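Local atomic coordinates of CDP-glucose-4,6-dehydratase (Yersinia pseudotuberculosis, PDB entry 1RKX), a protein that catalyses the 4,6-dehydration of CDP-D-glucose, probably through transient oxidation and reduction of the sugar by its bound NAD, as in related short-chain dehydrogenase/reductase enzymes. Residues Q30-T42 against G58-L72. Numbering follows the deposited sequence.
Sequences QTMGATVKGYSLT and GMQSEIGDIRDQNKL. With NAD (nicotinamide-adenine-dinucleotide), chain G.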
loop_
_atom_site.group_PDB
_atom_site.type_symbol
_atom_site.label_atom_id
_atom_site.label_comp_id
_atom_site.label_asym_id
_atom_site.label_seq_id
_atom_site.Cartn_x
_atom_site.Cartn_y
_atom_site.Cartn_z
ATOM N N GLN C 30 39.961 5.399 -12.484
ATOM C CA GLN C 30 41.351 5.475 -12.933
ATOM C C GLN C 30 42.233 6.148 -11.881
ATOM O O GLN C 30 43.308 5.642 -11.550
ATOM C CB GLN C 30 41.451 6.242 -14.251
ATOM C CG GLN C 30 40.771 5.548 -15.426
ATOM C CD GLN C 30 40.758 6.394 -16.683
ATOM O OE1 GLN C 30 39.921 6.191 -17.573
ATOM N NE2 GLN C 30 41.684 7.342 -16.774
ATOM N N THR C 31 41.780 7.283 -11.348
ATOM C CA THR C 31 42.567 7.996 -10.346
ATOM C C THR C 31 42.806 7.169 -9.089
ATOM O O THR C 31 43.790 7.389 -8.386
ATOM C CB THR C 31 41.908 9.330 -9.930
ATOM O OG1 THR C 31 40.714 9.073 -9.188
ATOM C CG2 THR C 31 41.568 10.151 -11.151
ATOM N N MET C 32 41.920 6.219 -8.805
ATOM C CA MET C 32 42.079 5.387 -7.620
ATOM C C MET C 32 42.884 4.117 -7.892
ATOM O O MET C 32 42.975 3.238 -7.039
ATOM C CB MET C 32 40.712 5.041 -7.020
ATOM C CG MET C 32 39.964 6.266 -6.502
ATOM S SD MET C 32 38.540 5.874 -5.470
ATOM C CE MET C 32 37.422 5.157 -6.703
ATOM N N GLY C 33 43.465 4.032 -9.086
ATOM C CA GLY C 33 44.291 2.888 -9.439
ATOM C C GLY C 33 43.612 1.628 -9.939
ATOM O O GLY C 33 44.240 0.571 -9.998
ATOM N N ALA C 34 42.339 1.715 -10.302
ATOM C CA ALA C 34 41.644 0.533 -10.790
ATOM C C ALA C 34 42.032 0.238 -12.234
ATOM O O ALA C 34 42.488 1.121 -12.958
ATOM C CB ALA C 34 40.128 0.730 -10.684
ATOM N N THR C 35 41.862 -1.017 -12.634
ATOM C CA THR C 35 42.138 -1.441 -14.003
ATOM C C THR C 35 40.757 -1.419 -14.647
ATOM O O THR C 35 39.933 -2.296 -14.401
ATOM C CB THR C 35 42.714 -2.864 -14.036
ATOM O OG1 THR C 35 43.968 -2.876 -13.343
ATOM C CG2 THR C 35 42.923 -3.325 -15.470
ATOM N N VAL C 36 40.509 -0.407 -15.465
ATOM C CA VAL C 36 39.197 -0.237 -16.071
ATOM C C VAL C 36 39.064 -0.528 -17.558
ATOM O O VAL C 36 39.948 -0.197 -18.355
ATOM C CB VAL C 36 38.693 1.204 -15.843
ATOM C CG1 VAL C 36 37.203 1.290 -16.154
ATOM C CG2 VAL C 36 38.984 1.640 -14.408
ATOM N N LYS C 37 37.938 -1.140 -17.917
ATOM C CA LYS C 37 37.616 -1.432 -19.311
ATOM C C LYS C 37 36.212 -0.895 -19.555
ATOM O O LYS C 37 35.311 -1.112 -18.748
ATOM C CB LYS C 37 37.638 -2.937 -19.604
ATOM C CG LYS C 37 37.299 -3.250 -21.069
ATOM C CD LYS C 37 37.430 -4.734 -21.406
ATOM C CE LYS C 37 37.149 -4.986 -22.888
ATOM N NZ LYS C 37 37.201 -6.433 -23.250
ATOM N N GLY C 38 36.032 -0.189 -20.664
ATOM C CA GLY C 38 34.732 0.368 -20.987
ATOM C C GLY C 38 34.158 -0.224 -22.266
ATOM O O GLY C 38 34.899 -0.643 -23.155
ATOM N N TYR C 39 32.829 -0.254 -22.350
ATOM C CA TYR C 39 32.126 -0.790 -23.518
ATOM C C TYR C 39 30.948 0.141 -23.782
ATOM O O TYR C 39 30.011 0.195 -22.980
ATOM C CB TYR C 39 31.621 -2.201 -23.210
ATOM C CG TYR C 39 30.974 -2.924 -24.374
ATOM C CD1 TYR C 39 31.710 -3.797 -25.176
ATOM C CD2 TYR C 39 29.617 -2.755 -24.658
ATOM C CE1 TYR C 39 31.111 -4.492 -26.232
ATOM C CE2 TYR C 39 29.008 -3.443 -25.717
ATOM C CZ TYR C 39 29.764 -4.311 -26.495
ATOM O OH TYR C 39 29.177 -5.006 -27.528
ATOM N N SER C 40 31.005 0.878 -24.888
ATOM C CA SER C 40 29.948 1.827 -25.253
ATOM C C SER C 40 29.948 2.071 -26.751
ATOM O O SER C 40 30.822 1.598 -27.477
ATOM C CB SER C 40 30.190 3.200 -24.600
ATOM O OG SER C 40 30.499 3.120 -23.221
ATOM N N LEU C 41 28.954 2.823 -27.209
ATOM C CA LEU C 41 28.908 3.223 -28.605
ATOM C C LEU C 41 29.787 4.473 -28.578
ATOM O O LEU C 41 30.177 4.929 -27.498
ATOM C CB LEU C 41 27.494 3.628 -29.020
ATOM C CG LEU C 41 26.408 2.557 -29.063
ATOM C CD1 LEU C 41 25.086 3.208 -29.454
ATOM C CD2 LEU C 41 26.788 1.476 -30.069
ATOM N N THR C 42 30.098 5.026 -29.742
ATOM C CA THR C 42 30.910 6.236 -29.811
ATOM C C THR C 42 30.249 7.324 -28.957
ATOM O O THR C 42 29.020 7.375 -28.860
ATOM C CB THR C 42 31.024 6.726 -31.270
ATOM O OG1 THR C 42 31.811 5.793 -32.022
ATOM C CG2 THR C 42 31.670 8.103 -31.337
ATOM N N GLY C 58 43.566 6.399 -20.132
ATOM C CA GLY C 58 44.008 5.630 -18.978
ATOM C C GLY C 58 43.243 4.343 -18.733
ATOM O O GLY C 58 43.230 3.825 -17.613
ATOM N N MET C 59 42.616 3.804 -19.776
ATOM C CA MET C 59 41.833 2.581 -19.625
ATOM C C MET C 59 41.696 1.838 -20.949
ATOM O O MET C 59 42.174 2.301 -21.980
ATOM C CB MET C 59 40.429 2.940 -19.123
ATOM C CG MET C 59 39.623 3.737 -20.152
ATOM S SD MET C 59 37.982 4.275 -19.593
ATOM C CE MET C 59 37.102 2.694 -19.560
ATOM N N GLN C 60 41.049 0.677 -20.898
ATOM C CA GLN C 60 40.773 -0.114 -22.095
ATOM C C GLN C 60 39.434 0.420 -22.585
ATOM O O GLN C 60 38.454 0.391 -21.848
ATOM C CB GLN C 60 40.602 -1.590 -21.753
ATOM C CG GLN C 60 41.876 -2.368 -21.549
ATOM C CD GLN C 60 41.609 -3.852 -21.434
ATOM O OE1 GLN C 60 40.963 -4.443 -22.298
ATOM N NE2 GLN C 60 42.109 -4.467 -20.365
ATOM N N SER C 61 39.386 0.903 -23.820
ATOM C CA SER C 61 38.155 1.454 -24.359
ATOM C C SER C 61 37.662 0.664 -25.576
ATOM O O SER C 61 38.295 0.678 -26.633
ATOM C CB SER C 61 38.391 2.917 -24.730
ATOM O OG SER C 61 37.226 3.531 -25.227
ATOM N N GLU C 62 36.539 -0.032 -25.422
ATOM C CA GLU C 62 35.983 -0.801 -26.530
ATOM C C GLU C 62 34.673 -0.195 -27.008
ATOM O O GLU C 62 33.799 0.148 -26.204
ATOM C CB GLU C 62 35.732 -2.257 -26.134
ATOM C CG GLU C 62 35.302 -3.122 -27.319
ATOM C CD GLU C 62 34.988 -4.553 -26.937
ATOM O OE1 GLU C 62 35.453 -5.003 -25.872
ATOM O OE2 GLU C 62 34.288 -5.233 -27.718
ATOM N N ILE C 63 34.542 -0.048 -28.321
ATOM C CA ILE C 63 33.322 0.495 -28.889
ATOM C C ILE C 63 32.452 -0.676 -29.340
ATOM O O ILE C 63 32.860 -1.485 -30.174
ATOM C CB ILE C 63 33.617 1.414 -30.087
ATOM C CG1 ILE C 63 34.423 2.635 -29.625
ATOM C CG2 ILE C 63 32.315 1.844 -30.746
ATOM C CD1 ILE C 63 33.776 3.425 -28.490
ATOM N N GLY C 64 31.255 -0.768 -28.768
ATOM C CA GLY C 64 30.352 -1.849 -29.120
ATOM C C GLY C 64 28.938 -1.553 -28.669
ATOM O O GLY C 64 28.716 -0.687 -27.816
ATOM N N ASP C 65 27.978 -2.265 -29.247
ATOM C CA ASP C 65 26.571 -2.084 -28.911
ATOM C C ASP C 65 26.193 -3.126 -27.862
ATOM O O ASP C 65 26.497 -4.304 -28.034
ATOM C CB ASP C 65 25.727 -2.281 -30.171
ATOM C CG ASP C 65 24.335 -1.705 -30.038
ATOM O OD1 ASP C 65 23.644 -2.022 -29.052
ATOM O OD2 ASP C 65 23.930 -0.932 -30.937
ATOM N N ILE C 66 25.533 -2.709 -26.782
ATOM C CA ILE C 66 25.146 -3.664 -25.748
ATOM C C ILE C 66 24.041 -4.593 -26.237
ATOM O O ILE C 66 23.703 -5.556 -25.561
ATOM C CB ILE C 66 24.662 -2.980 -24.442
ATOM C CG1 ILE C 66 23.463 -2.073 -24.727
ATOM C CG2 ILE C 66 25.818 -2.227 -23.790
ATOM C CD1 ILE C 66 22.865 -1.451 -23.467
ATOM N N ARG C 67 23.475 -4.291 -27.405
ATOM C CA ARG C 67 22.423 -5.130 -27.974
ATOM C C ARG C 67 23.047 -6.291 -28.755
ATOM O O ARG C 67 22.345 -7.164 -29.267
ATOM C CB ARG C 67 21.515 -4.297 -28.884
ATOM C CG ARG C 67 20.576 -3.378 -28.118
ATOM C CD ARG C 67 19.877 -2.401 -29.032
ATOM N NE ARG C 67 20.824 -1.485 -29.658
ATOM C CZ ARG C 67 20.468 -0.443 -30.398
ATOM N NH1 ARG C 67 19.184 -0.181 -30.607
ATOM N NH2 ARG C 67 21.393 0.343 -30.926
ATOM N N ASP C 68 24.373 -6.280 -28.850
ATOM C CA ASP C 68 25.114 -7.336 -29.534
ATOM C C ASP C 68 25.489 -8.306 -28.414
ATOM O O ASP C 68 26.560 -8.195 -27.821
ATOM C CB ASP C 68 26.384 -6.763 -30.174
ATOM C CG ASP C 68 27.083 -7.760 -31.085
ATOM O OD1 ASP C 68 27.011 -8.975 -30.808
ATOM O OD2 ASP C 68 27.718 -7.323 -32.071
ATOM N N GLN C 69 24.605 -9.256 -28.136
ATOM C CA GLN C 69 24.808 -10.217 -27.058
ATOM C C GLN C 69 26.163 -10.917 -27.014
ATOM O O GLN C 69 26.811 -10.962 -25.962
ATOM C CB GLN C 69 23.702 -11.275 -27.088
ATOM C CG GLN C 69 23.743 -12.240 -25.900
ATOM C CD GLN C 69 22.620 -13.263 -25.939
ATOM O OE1 GLN C 69 21.718 -13.178 -26.771
ATOM N NE2 GLN C 69 22.667 -14.234 -25.029
ATOM N N ASN C 70 26.596 -11.470 -28.141
ATOM C CA ASN C 70 27.865 -12.183 -28.151
ATOM C C ASN C 70 29.080 -11.271 -28.021
ATOM O O ASN C 70 30.041 -11.605 -27.324
ATOM C CB ASN C 70 28.002 -13.032 -29.414
ATOM C CG ASN C 70 29.052 -14.111 -29.261
ATOM O OD1 ASN C 70 28.861 -15.074 -28.514
ATOM N ND2 ASN C 70 30.176 -13.950 -29.949
ATOM N N LYS C 71 29.046 -10.128 -28.693
ATOM C CA LYS C 71 30.165 -9.195 -28.619
ATOM C C LYS C 71 30.340 -8.688 -27.189
ATOM O O LYS C 71 31.457 -8.441 -26.748
ATOM C CB LYS C 71 29.945 -8.014 -29.565
ATOM C CG LYS C 71 31.092 -7.017 -29.559
ATOM C CD LYS C 71 30.855 -5.889 -30.546
ATOM C CE LYS C 71 31.990 -4.888 -30.490
ATOM N NZ LYS C 71 31.796 -3.774 -31.452
ATOM N N LEU C 72 29.230 -8.532 -26.468
ATOM C CA LEU C 72 29.284 -8.070 -25.082
ATOM C C LEU C 72 29.825 -9.188 -24.190
ATOM O O LEU C 72 30.630 -8.942 -23.291
ATOM C CB LEU C 72 27.891 -7.642 -24.609
ATOM C CG LEU C 72 27.764 -7.218 -23.142
ATOM C CD1 LEU C 72 28.765 -6.114 -22.810
ATOM C CD2 LEU C 72 26.335 -6.741 -22.887
HETATM P PA NAD G . 24.936 9.769 -21.791
HETATM O O1A NAD G . 24.100 9.814 -23.011
HETATM O O2A NAD G . 25.974 10.824 -21.642
HETATM O O5B NAD G . 25.665 8.342 -21.657
HETATM C C5B NAD G . 25.002 7.166 -22.181
HETATM C C4B NAD G . 26.014 6.065 -22.501
HETATM O O4B NAD G . 25.173 5.011 -23.023
HETATM C C3B NAD G . 26.964 6.440 -23.628
HETATM O O3B NAD G . 28.296 6.112 -23.185
HETATM C C2B NAD G . 26.459 5.599 -24.785
HETATM O O2B NAD G . 27.485 5.295 -25.771
HETATM C C1B NAD G . 25.889 4.404 -24.065
HETATM N N9A NAD G . 24.963 3.643 -24.890
HETATM C C8A NAD G . 23.704 4.002 -25.293
HETATM N N7A NAD G . 23.111 3.089 -26.058
HETATM C C5A NAD G . 24.049 2.080 -26.156
HETATM C C6A NAD G . 24.024 0.840 -26.833
HETATM N N6A NAD G . 23.031 0.367 -27.557
HETATM N N1A NAD G . 25.136 0.045 -26.735
HETATM C C2A NAD G . 26.190 0.510 -25.989
HETATM N N3A NAD G . 26.325 1.635 -25.321
HETATM C C4A NAD G . 25.202 2.396 -25.442
HETATM O O3 NAD G . 23.988 9.760 -20.552
HETATM P PN NAD G . 24.314 9.754 -18.949
HETATM O O1N NAD G . 23.755 11.017 -18.460
HETATM O O2N NAD G . 25.785 9.650 -18.773
HETATM O O5D NAD G . 23.455 8.533 -18.423
HETATM C C5D NAD G . 24.169 7.442 -17.830
HETATM C C4D NAD G . 23.192 6.406 -17.310
HETATM O O4D NAD G . 22.473 7.081 -16.224
HETATM C C3D NAD G . 22.089 5.899 -18.239
HETATM O O3D NAD G . 21.751 4.555 -17.844
HETATM C C2D NAD G . 20.949 6.863 -17.939
HETATM O O2D NAD G . 19.689 6.291 -18.330
HETATM C C1D NAD G . 21.084 7.009 -16.446
HETATM N N1N NAD G . 20.416 8.205 -15.946
HETATM C C2N NAD G . 20.951 9.496 -16.101
HETATM C C3N NAD G . 20.279 10.688 -15.497
HETATM C C7N NAD G . 20.936 11.998 -15.658
HETATM O O7N NAD G . 20.375 12.971 -15.130
HETATM N N7N NAD G . 22.090 12.175 -16.335
HETATM C C4N NAD G . 18.928 10.505 -14.843
HETATM C C5N NAD G . 18.493 9.075 -14.789
HETATM C C6N NAD G . 19.163 8.052 -15.277
HETATM O O HOH W 1 42.484 1.912 -16.010
HETATM O O HOH W 2 37.342 -7.083 -25.978
#
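Tyr-39 forms the tight part of the contact: Leu-72 CD1 lies over one face, 4.0 Å from the centroid of the Tyr-39 ring, and Gly-64 CA makes a CH-pi contact over the other. With CG anti to the backbone N (chi1 -175°), the ring extends past Glu-62, and Tyr-39 OH donates to Asp-65 O (2.8 Å); Asp-68 N reaches that oxygen from the opposite face of its carbonyl plane. Four backbone hydrogen bonds join parallel strands 35-40 and 60-63, and Gly-64 N to Ser-40 O continues the pattern one residue further. Met-59 CE packs on Val-36 CG1 (3.7 Å) and against Gly-38, where no side chain blocks the methyl. Mid-strand, buried Lys-37 NZ makes a long salt bridge to Glu-62 OE1 (3.5 Å), bridged also by water; Ser-75 bonds both, and Glu-78 pairs with the lysine. The solvent side is looser: 60-63 is the chain's outermost sheet strand, Ile-63 and Gly-58 are exposed, and water links Gly-58 O to Ala-34 O and Val-36 N. Leu-41 CD1 covers one adenine face (3.6 Å from NAD C5A), Ile-66 CG1 lies across the plane near N1A, Asp-65 OD1 accepts from N6A, and Ile-66 N donates to N1A. Adjacent parallel strands' C-terminal ends and following loops thus form the adenine pocket, as in Rossmann-fold NAD-binding domains.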